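Local coordinates for single-stranded-DNA-specific exonuclease RecJ (Thermus thermophilus, PDB 2ZXR), which degrades single-stranded DNA in the 5' to 3' direction as an exonuclease that depends on divalent metal ions and takes part in DNA repair, at residues A[83-94]-A[210-221]; A[235-243]-A[257-265]. All coordinates share one frame; numbering follows the deposited sequence.

Interaction 1 of 2, residues A[83-94]-A[210-221]; sequences ADGLTGTAILVR and YADLAAVGTIAD. With MG (magnesium ion), chain B.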
loop_
_atom_site.group_PDB
_atom_site.type_symbol
_atom_site.label_atom_id
_atom_site.label_comp_id
_atom_site.label_asym_id
_atom_site.label_seq_id
_atom_site.Cartn_x
_atom_site.Cartn_y
_atom_site.Cartn_z
ATOM N N ALA A 83 17.211 -7.639 7.167
ATOM C CA ALA A 83 17.455 -6.263 7.590
ATOM C C ALA A 83 16.863 -5.895 8.953
ATOM O O ALA A 83 17.481 -5.157 9.718
ATOM C CB ALA A 83 16.952 -5.284 6.522
ATOM N N ASP A 84 15.670 -6.400 9.238
ATOM C CA ASP A 84 15.012 -6.130 10.508
ATOM C C ASP A 84 15.857 -6.703 11.669
ATOM O O ASP A 84 16.092 -6.024 12.664
ATOM C CB ASP A 84 13.596 -6.743 10.503
ATOM C CG ASP A 84 12.731 -6.247 11.662
ATOM O OD1 ASP A 84 12.921 -5.094 12.111
ATOM O OD2 ASP A 84 11.835 -7.002 12.110
ATOM N N GLY A 85 16.296 -7.954 11.553
ATOM C CA GLY A 85 17.120 -8.538 12.602
ATOM C C GLY A 85 18.501 -7.876 12.692
ATOM O O GLY A 85 19.022 -7.631 13.792
ATOM N N LEU A 86 19.108 -7.578 11.548
ATOM C CA LEU A 86 20.423 -6.954 11.554
ATOM C C LEU A 86 20.440 -5.527 12.098
ATOM O O LEU A 86 21.373 -5.153 12.841
ATOM C CB LEU A 86 21.037 -6.979 10.158
ATOM C CG LEU A 86 21.417 -8.365 9.636
ATOM C CD1 LEU A 86 21.780 -8.288 8.163
ATOM C CD2 LEU A 86 22.600 -8.896 10.426
ATOM N N THR A 87 19.432 -4.722 11.743
ATOM C CA THR A 87 19.417 -3.358 12.239
ATOM C C THR A 87 19.100 -3.402 13.725
ATOM O O THR A 87 19.641 -2.611 14.500
ATOM C CB THR A 87 18.415 -2.459 11.468
ATOM O OG1 THR A 87 17.115 -3.049 11.475
ATOM C CG2 THR A 87 18.892 -2.250 10.032
ATOM N N GLY A 88 18.253 -4.350 14.120
ATOM C CA GLY A 88 17.907 -4.505 15.514
ATOM C C GLY A 88 19.140 -4.914 16.332
ATOM O O GLY A 88 19.354 -4.403 17.431
ATOM N N THR A 89 19.965 -5.839 15.849
ATOM C CA THR A 89 21.130 -6.163 16.674
ATOM C C THR A 89 22.150 -5.004 16.651
ATOM O O THR A 89 22.800 -4.732 17.662
ATOM C CB THR A 89 21.792 -7.577 16.353
ATOM O OG1 THR A 89 22.953 -7.426 15.549
ATOM C CG2 THR A 89 20.835 -8.512 15.707
ATOM N N ALA A 90 22.248 -4.269 15.541
ATOM C CA ALA A 90 23.171 -3.146 15.518
ATOM C C ALA A 90 22.738 -2.144 16.588
ATOM O O ALA A 90 23.575 -1.555 17.253
ATOM C CB ALA A 90 23.212 -2.484 14.142
ATOM N N ILE A 91 21.433 -1.975 16.771
ATOM C CA ILE A 91 20.944 -1.046 17.766
ATOM C C ILE A 91 21.360 -1.505 19.159
ATOM O O ILE A 91 21.916 -0.735 19.927
ATOM C CB ILE A 91 19.379 -0.920 17.722
ATOM C CG1 ILE A 91 18.955 -0.073 16.524
ATOM C CG2 ILE A 91 18.840 -0.260 19.008
ATOM C CD1 ILE A 91 17.453 -0.237 16.216
ATOM N N LEU A 92 21.079 -2.759 19.488
ATOM C CA LEU A 92 21.430 -3.245 20.805
ATOM C C LEU A 92 22.924 -3.304 21.034
ATOM O O LEU A 92 23.377 -2.939 22.118
ATOM C CB LEU A 92 20.778 -4.609 21.050
ATOM C CG LEU A 92 19.255 -4.414 21.155
ATOM C CD1 LEU A 92 18.554 -5.724 20.995
ATOM C CD2 LEU A 92 18.906 -3.786 22.489
ATOM N N VAL A 93 23.695 -3.740 20.037
ATOM C CA VAL A 93 25.140 -3.802 20.238
ATOM C C VAL A 93 25.751 -2.404 20.388
ATOM O O VAL A 93 26.469 -2.146 21.357
ATOM C CB VAL A 93 25.844 -4.581 19.092
ATOM C CG1 VAL A 93 27.378 -4.392 19.177
ATOM C CG2 VAL A 93 25.472 -6.093 19.195
ATOM N N ARG A 94 25.489 -1.495 19.453
ATOM C CA ARG A 94 26.038 -0.142 19.596
ATOM C C ARG A 94 25.486 0.505 20.876
ATOM O O ARG A 94 26.236 1.042 21.674
ATOM C CB ARG A 94 25.669 0.756 18.401
ATOM C CG ARG A 94 26.466 0.551 17.094
ATOM C CD ARG A 94 26.017 1.651 16.124
ATOM N NE ARG A 94 26.650 1.713 14.816
ATOM C CZ ARG A 94 27.829 2.263 14.559
ATOM N NH1 ARG A 94 28.542 2.793 15.555
ATOM N NH2 ARG A 94 28.253 2.369 13.291
ATOM N N TYR A 210 19.272 6.367 17.123
ATOM C CA TYR A 210 19.149 4.961 16.688
ATOM C C TYR A 210 17.868 4.747 15.889
ATOM O O TYR A 210 17.558 3.621 15.450
ATOM C CB TYR A 210 19.125 4.034 17.910
ATOM C CG TYR A 210 20.439 3.971 18.634
ATOM C CD1 TYR A 210 21.388 3.033 18.272
ATOM C CD2 TYR A 210 20.745 4.876 19.671
ATOM C CE1 TYR A 210 22.621 2.971 18.910
ATOM C CE2 TYR A 210 21.982 4.828 20.321
ATOM C CZ TYR A 210 22.916 3.867 19.932
ATOM O OH TYR A 210 24.150 3.784 20.529
ATOM N N ALA A 211 17.110 5.823 15.691
ATOM C CA ALA A 211 15.851 5.686 14.979
ATOM C C ALA A 211 16.023 5.433 13.472
ATOM O O ALA A 211 15.120 4.885 12.856
ATOM C CB ALA A 211 14.980 6.902 15.225
ATOM N N ASP A 212 17.150 5.843 12.874
ATOM C CA ASP A 212 17.360 5.584 11.440
ATOM C C ASP A 212 17.525 4.074 11.246
ATOM O O ASP A 212 16.895 3.486 10.345
ATOM C CB ASP A 212 18.562 6.357 10.856
ATOM C CG ASP A 212 19.810 6.319 11.739
ATOM O OD1 ASP A 212 20.790 7.054 11.399
ATOM O OD2 ASP A 212 19.823 5.571 12.753
ATOM N N LEU A 213 18.334 3.438 12.094
ATOM C CA LEU A 213 18.496 1.982 12.014
ATOM C C LEU A 213 17.142 1.301 12.224
ATOM O O LEU A 213 16.795 0.371 11.513
ATOM C CB LEU A 213 19.435 1.454 13.120
ATOM C CG LEU A 213 20.909 1.841 13.036
ATOM C CD1 LEU A 213 21.651 1.438 14.321
ATOM C CD2 LEU A 213 21.512 1.147 11.802
ATOM N N ALA A 214 16.400 1.764 13.228
ATOM C CA ALA A 214 15.100 1.178 13.562
ATOM C C ALA A 214 14.077 1.330 12.425
ATOM O O ALA A 214 13.284 0.417 12.171
ATOM C CB ALA A 214 14.547 1.822 14.876
ATOM N N ALA A 215 14.088 2.493 11.772
ATOM C CA ALA A 215 13.191 2.772 10.637
ATOM C C ALA A 215 13.515 1.847 9.454
ATOM O O ALA A 215 12.610 1.328 8.791
ATOM C CB ALA A 215 13.324 4.255 10.188
ATOM N N VAL A 216 14.807 1.655 9.183
ATOM C CA VAL A 216 15.204 0.768 8.087
ATOM C C VAL A 216 14.678 -0.654 8.357
ATOM O O VAL A 216 14.143 -1.321 7.452
ATOM C CB VAL A 216 16.772 0.756 7.887
ATOM C CG1 VAL A 216 17.181 -0.367 6.908
ATOM C CG2 VAL A 216 17.247 2.138 7.313
ATOM N N GLY A 217 14.811 -1.134 9.595
ATOM C CA GLY A 217 14.300 -2.475 9.882
ATOM C C GLY A 217 12.776 -2.551 9.756
ATOM O O GLY A 217 12.218 -3.537 9.274
ATOM N N THR A 218 12.097 -1.505 10.216
ATOM C CA THR A 218 10.628 -1.407 10.179
ATOM C C THR A 218 10.106 -1.473 8.733
ATOM O O THR A 218 9.179 -2.220 8.414
ATOM C CB THR A 218 10.201 -0.077 10.845
ATOM O OG1 THR A 218 10.656 -0.089 12.207
ATOM C CG2 THR A 218 8.671 0.126 10.799
ATOM N N ILE A 219 10.715 -0.683 7.863
ATOM C CA ILE A 219 10.334 -0.667 6.458
ATOM C C ILE A 219 10.647 -2.035 5.813
ATOM O O ILE A 219 9.810 -2.626 5.131
ATOM C CB ILE A 219 11.071 0.490 5.722
ATOM C CG1 ILE A 219 10.532 1.846 6.229
ATOM C CG2 ILE A 219 10.892 0.345 4.226
ATOM C CD1 ILE A 219 11.339 3.097 5.731
ATOM N N ALA A 220 11.839 -2.556 6.076
ATOM C CA ALA A 220 12.252 -3.851 5.525
ATOM C C ALA A 220 11.325 -4.992 5.957
ATOM O O ALA A 220 11.103 -5.937 5.201
ATOM C CB ALA A 220 13.702 -4.165 5.957
ATOM N N ASP A 221 10.809 -4.925 7.176
ATOM C CA ASP A 221 9.919 -5.954 7.700
ATOM C C ASP A 221 8.542 -5.912 7.043
ATOM O O ASP A 221 7.757 -6.850 7.204
ATOM C CB ASP A 221 9.735 -5.771 9.215
ATOM C CG ASP A 221 8.745 -6.782 9.826
ATOM O OD1 ASP A 221 7.629 -6.390 10.238
ATOM O OD2 ASP A 221 9.075 -7.972 9.889
HETATM MG MG MG B . 10.701 -8.867 11.369
HETATM O O HOH W 1 11.701 -9.077 9.258
#
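Asp-84 and Asp-221 meet at a magnesium ion, each giving it one carboxylate oxygen: Asp-84 OD2 binds at 2.3 Å and Asp-221 OD2 at 2.4 Å, the two carboxylate planes 38° apart. Asp-136, His-160, His-161 and a water are among the other ligands. With CG anti to the backbone N (chi1 -167°), the Asp-84 side chain reaches the metal through OD2, while OD1 is hydrogen-bonded to Thr-186. This is the metal centre of the DHH phosphoesterase domain, in which helix 83-94 runs nearly antiparallel to helix 211-220 (163°), their axes 7.8 Å apart at the closest. Gly-217 permits this: its CA lies 3.8 Å from Asp-84 CA and 3.3 Å from Thr-87 OG1. That hydroxyl is fixed by donating to Ala-83 O, which Thr-87 N reaches from the opposite face of the carbonyl plane. Next to the metal ligands, the methyls of Ala-83 and Ala-220 press together, CB to CB 3.5 Å. Farther away, Ile-91 CG1 lies along CB and CD1 of Leu-213, the two chains pointing opposite ways, Ile-91 CD1 ending against Ala-214. Arg-94 CB meets the Tyr-210 ring edge at CE1 (3.8 Å); Arg-94 NE bonds to Leu-288 O and NH1 forms a salt bridge with Asp-291.

Interaction 2 of 2, residues A[235-243]-A[257-265]; sequences EGLARIPAS and YTGKAVEVA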
loop_
_atom_site.group_PDB
_atom_site.type_symbol
_atom_site.label_atom_id
_atom_site.label_comp_id
_atom_site.label_asym_id
_atom_site.label_seq_id
_atom_site.Cartn_x
_atom_site.Cartn_y
_atom_site.Cartn_z
ATOM N N GLU A 235 10.899 9.954 11.966
ATOM C CA GLU A 235 12.107 10.342 12.687
ATOM C C GLU A 235 13.373 9.744 12.042
ATOM O O GLU A 235 14.328 10.459 11.761
ATOM C CB GLU A 235 12.006 9.881 14.146
ATOM C CG GLU A 235 13.167 10.303 15.064
ATOM C CD GLU A 235 13.263 11.815 15.250
ATOM O OE1 GLU A 235 12.217 12.489 15.269
ATOM O OE2 GLU A 235 14.376 12.336 15.404
ATOM N N GLY A 236 13.378 8.432 11.814
ATOM C CA GLY A 236 14.545 7.786 11.243
ATOM C C GLY A 236 14.894 8.189 9.821
ATOM O O GLY A 236 16.075 8.371 9.506
ATOM N N LEU A 237 13.893 8.337 8.959
ATOM C CA LEU A 237 14.184 8.727 7.583
ATOM C C LEU A 237 14.853 10.082 7.575
ATOM O O LEU A 237 15.732 10.337 6.758
ATOM C CB LEU A 237 12.908 8.787 6.740
ATOM C CG LEU A 237 12.147 7.499 6.414
ATOM C CD1 LEU A 237 10.880 7.823 5.598
ATOM C CD2 LEU A 237 13.040 6.589 5.638
ATOM N N ALA A 238 14.421 10.957 8.484
ATOM C CA ALA A 238 15.003 12.297 8.588
ATOM C C ALA A 238 16.463 12.229 9.077
ATOM O O ALA A 238 17.273 13.073 8.706
ATOM C CB ALA A 238 14.165 13.171 9.564
ATOM N N ARG A 239 16.804 11.217 9.884
ATOM C CA ARG A 239 18.181 11.133 10.418
ATOM C C ARG A 239 19.224 10.451 9.519
ATOM O O ARG A 239 20.427 10.655 9.681
ATOM C CB ARG A 239 18.146 10.504 11.841
ATOM C CG ARG A 239 17.242 11.365 12.791
ATOM C CD ARG A 239 16.995 10.880 14.250
ATOM N NE ARG A 239 18.163 11.173 15.048
ATOM C CZ ARG A 239 18.281 12.147 15.944
ATOM N NH1 ARG A 239 17.291 12.971 16.234
ATOM N NH2 ARG A 239 19.449 12.322 16.502
ATOM N N ILE A 240 18.776 9.682 8.537
ATOM C CA ILE A 240 19.715 8.981 7.688
ATOM C C ILE A 240 20.778 9.834 6.986
ATOM O O ILE A 240 21.950 9.489 6.997
ATOM C CB ILE A 240 18.966 8.115 6.633
ATOM C CG1 ILE A 240 18.363 6.881 7.319
ATOM C CG2 ILE A 240 19.921 7.704 5.490
ATOM C CD1 ILE A 240 17.353 6.149 6.468
ATOM N N PRO A 241 20.387 10.967 6.386
ATOM C CA PRO A 241 21.414 11.770 5.703
ATOM C C PRO A 241 22.619 12.198 6.540
ATOM O O PRO A 241 23.704 12.394 6.008
ATOM C CB PRO A 241 20.615 12.956 5.134
ATOM C CG PRO A 241 19.225 12.352 4.913
ATOM C CD PRO A 241 19.044 11.547 6.195
ATOM N N ALA A 242 22.434 12.342 7.844
ATOM C CA ALA A 242 23.536 12.721 8.713
ATOM C C ALA A 242 23.652 11.671 9.832
ATOM O O ALA A 242 23.965 11.974 10.981
ATOM C CB ALA A 242 23.282 14.143 9.298
ATOM N N SER A 243 23.423 10.413 9.484
ATOM C CA SER A 243 23.485 9.351 10.469
ATOM C C SER A 243 24.714 9.331 11.340
ATOM O O SER A 243 25.796 9.701 10.905
ATOM C CB SER A 243 23.391 7.985 9.793
ATOM O OG SER A 243 23.335 6.956 10.775
ATOM N N TYR A 257 19.666 8.152 -2.038
ATOM C CA TYR A 257 18.629 8.453 -1.064
ATOM C C TYR A 257 18.212 9.917 -1.061
ATOM O O TYR A 257 19.058 10.804 -1.116
ATOM C CB TYR A 257 19.153 8.103 0.326
ATOM C CG TYR A 257 18.150 8.292 1.441
ATOM C CD1 TYR A 257 18.355 9.249 2.436
ATOM C CD2 TYR A 257 17.026 7.490 1.529
ATOM C CE1 TYR A 257 17.475 9.394 3.491
ATOM C CE2 TYR A 257 16.116 7.630 2.606
ATOM C CZ TYR A 257 16.355 8.587 3.581
ATOM O OH TYR A 257 15.462 8.755 4.626
ATOM N N THR A 258 16.907 10.166 -0.997
ATOM C CA THR A 258 16.408 11.537 -0.910
ATOM C C THR A 258 15.354 11.670 0.203
ATOM O O THR A 258 14.496 12.556 0.138
ATOM C CB THR A 258 15.778 11.997 -2.225
ATOM O OG1 THR A 258 14.582 11.251 -2.450
ATOM C CG2 THR A 258 16.760 11.789 -3.401
ATOM N N GLY A 259 15.392 10.769 1.196
ATOM C CA GLY A 259 14.458 10.844 2.318
ATOM C C GLY A 259 13.136 10.086 2.221
ATOM O O GLY A 259 12.214 10.273 3.057
ATOM N N LYS A 260 13.029 9.245 1.199
ATOM C CA LYS A 260 11.824 8.469 0.962
ATOM C C LYS A 260 11.843 7.038 1.526
ATOM O O LYS A 260 12.851 6.348 1.479
ATOM C CB LYS A 260 11.545 8.394 -0.544
ATOM C CG LYS A 260 11.461 9.743 -1.227
ATOM C CD LYS A 260 10.506 10.707 -0.498
ATOM C CE LYS A 260 10.143 11.895 -1.420
ATOM N NZ LYS A 260 9.413 12.998 -0.722
ATOM N N ALA A 261 10.713 6.609 2.061
ATOM C CA ALA A 261 10.603 5.271 2.602
ATOM C C ALA A 261 10.766 4.266 1.465
ATOM O O ALA A 261 11.332 3.186 1.664
ATOM C CB ALA A 261 9.252 5.096 3.269
ATOM N N VAL A 262 10.268 4.622 0.275
ATOM C CA VAL A 262 10.341 3.746 -0.890
ATOM C C VAL A 262 11.783 3.478 -1.323
ATOM O O VAL A 262 12.093 2.420 -1.854
ATOM C CB VAL A 262 9.535 4.327 -2.100
ATOM C CG1 VAL A 262 10.231 5.563 -2.650
ATOM C CG2 VAL A 262 9.412 3.269 -3.210
ATOM N N GLU A 263 12.674 4.431 -1.100
ATOM C CA GLU A 263 14.069 4.207 -1.453
ATOM C C GLU A 263 14.668 3.166 -0.471
ATOM O O GLU A 263 15.487 2.325 -0.872
ATOM C CB GLU A 263 14.834 5.543 -1.433
ATOM C CG GLU A 263 14.271 6.563 -2.455
ATOM C CD GLU A 263 14.782 7.986 -2.217
ATOM O OE1 GLU A 263 14.907 8.404 -1.046
ATOM O OE2 GLU A 263 15.051 8.700 -3.202
ATOM N N VAL A 264 14.242 3.212 0.801
ATOM C CA VAL A 264 14.707 2.242 1.805
ATOM C C VAL A 264 14.213 0.826 1.416
ATOM O O VAL A 264 14.972 -0.148 1.404
ATOM C CB VAL A 264 14.145 2.565 3.221
ATOM C CG1 VAL A 264 14.525 1.447 4.212
ATOM C CG2 VAL A 264 14.694 3.915 3.708
ATOM N N ALA A 265 12.938 0.745 1.066
ATOM C CA ALA A 265 12.293 -0.511 0.709
ATOM C C ALA A 265 12.871 -1.194 -0.539
ATOM O O ALA A 265 13.071 -2.409 -0.570
ATOM C CB ALA A 265 10.782 -0.276 0.527
#
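Helix 227-239 ends against the turn that leads into helix 261-277, and Tyr-257 from that turn fills the join. Its hydroxyl donates to Leu-237 O (OH to O 2.7 Å), meeting the carbonyl from the side at a C=O...donor angle of 110° and tilted 22° from its plane. With CG anti to the backbone N (chi1 -177°), the ring extends toward Leu-237 and Ile-240. Pro-241 CG touches the ring edge at CE1 (3.7 Å), and the Ile-240 side chain runs at about a right angle to that of Tyr-257, CG2 3.6 Å from CE1. On one face, Gly-259 N sits over the ring centre, 3.2 Å above the plane. Leu-237 divides its two methyls: CD1 lies against the start of the second helix at Ala-261, and CD2 against Val-264 CG2 (3.7 Å). Glu-263 ties the turn to helix 261-277, OE1 accepting from Thr-258 N in the turn and from N of the N-cap residue Lys-260, on opposite faces of its plane, and OE2 from Thr-258 OG1. Side chains thus satisfy backbone groups near the end of one helix, through the tyrosine hydroxyl, and at the start of the next, through the carboxylate.

In the fold
The two contacts illustrate how a buried metal-site helix pair is adjoined by a partly exposed helix-turn contact. Interaction 1 is largely buried and joins its two segments through shared magnesium ligation and close apolar packing. Interaction 2 is smaller and only partly buried, and relies on a tyrosine-to-carbonyl bond and aliphatic contacts where a helix end meets a turn. Helix 211-220 links them: one side of it faces 83-94, while Asp-212 and Ile-219 reach interaction 2. Asp-212 OD1 lies 2.6 Å from Ser-243 OG, probably a hydrogen bond, and Ile-219 CG2 packs on Ala-265 CB. The centres are about 13 Å apart, and the Val-264 side chain stays about 13 Å from the magnesium.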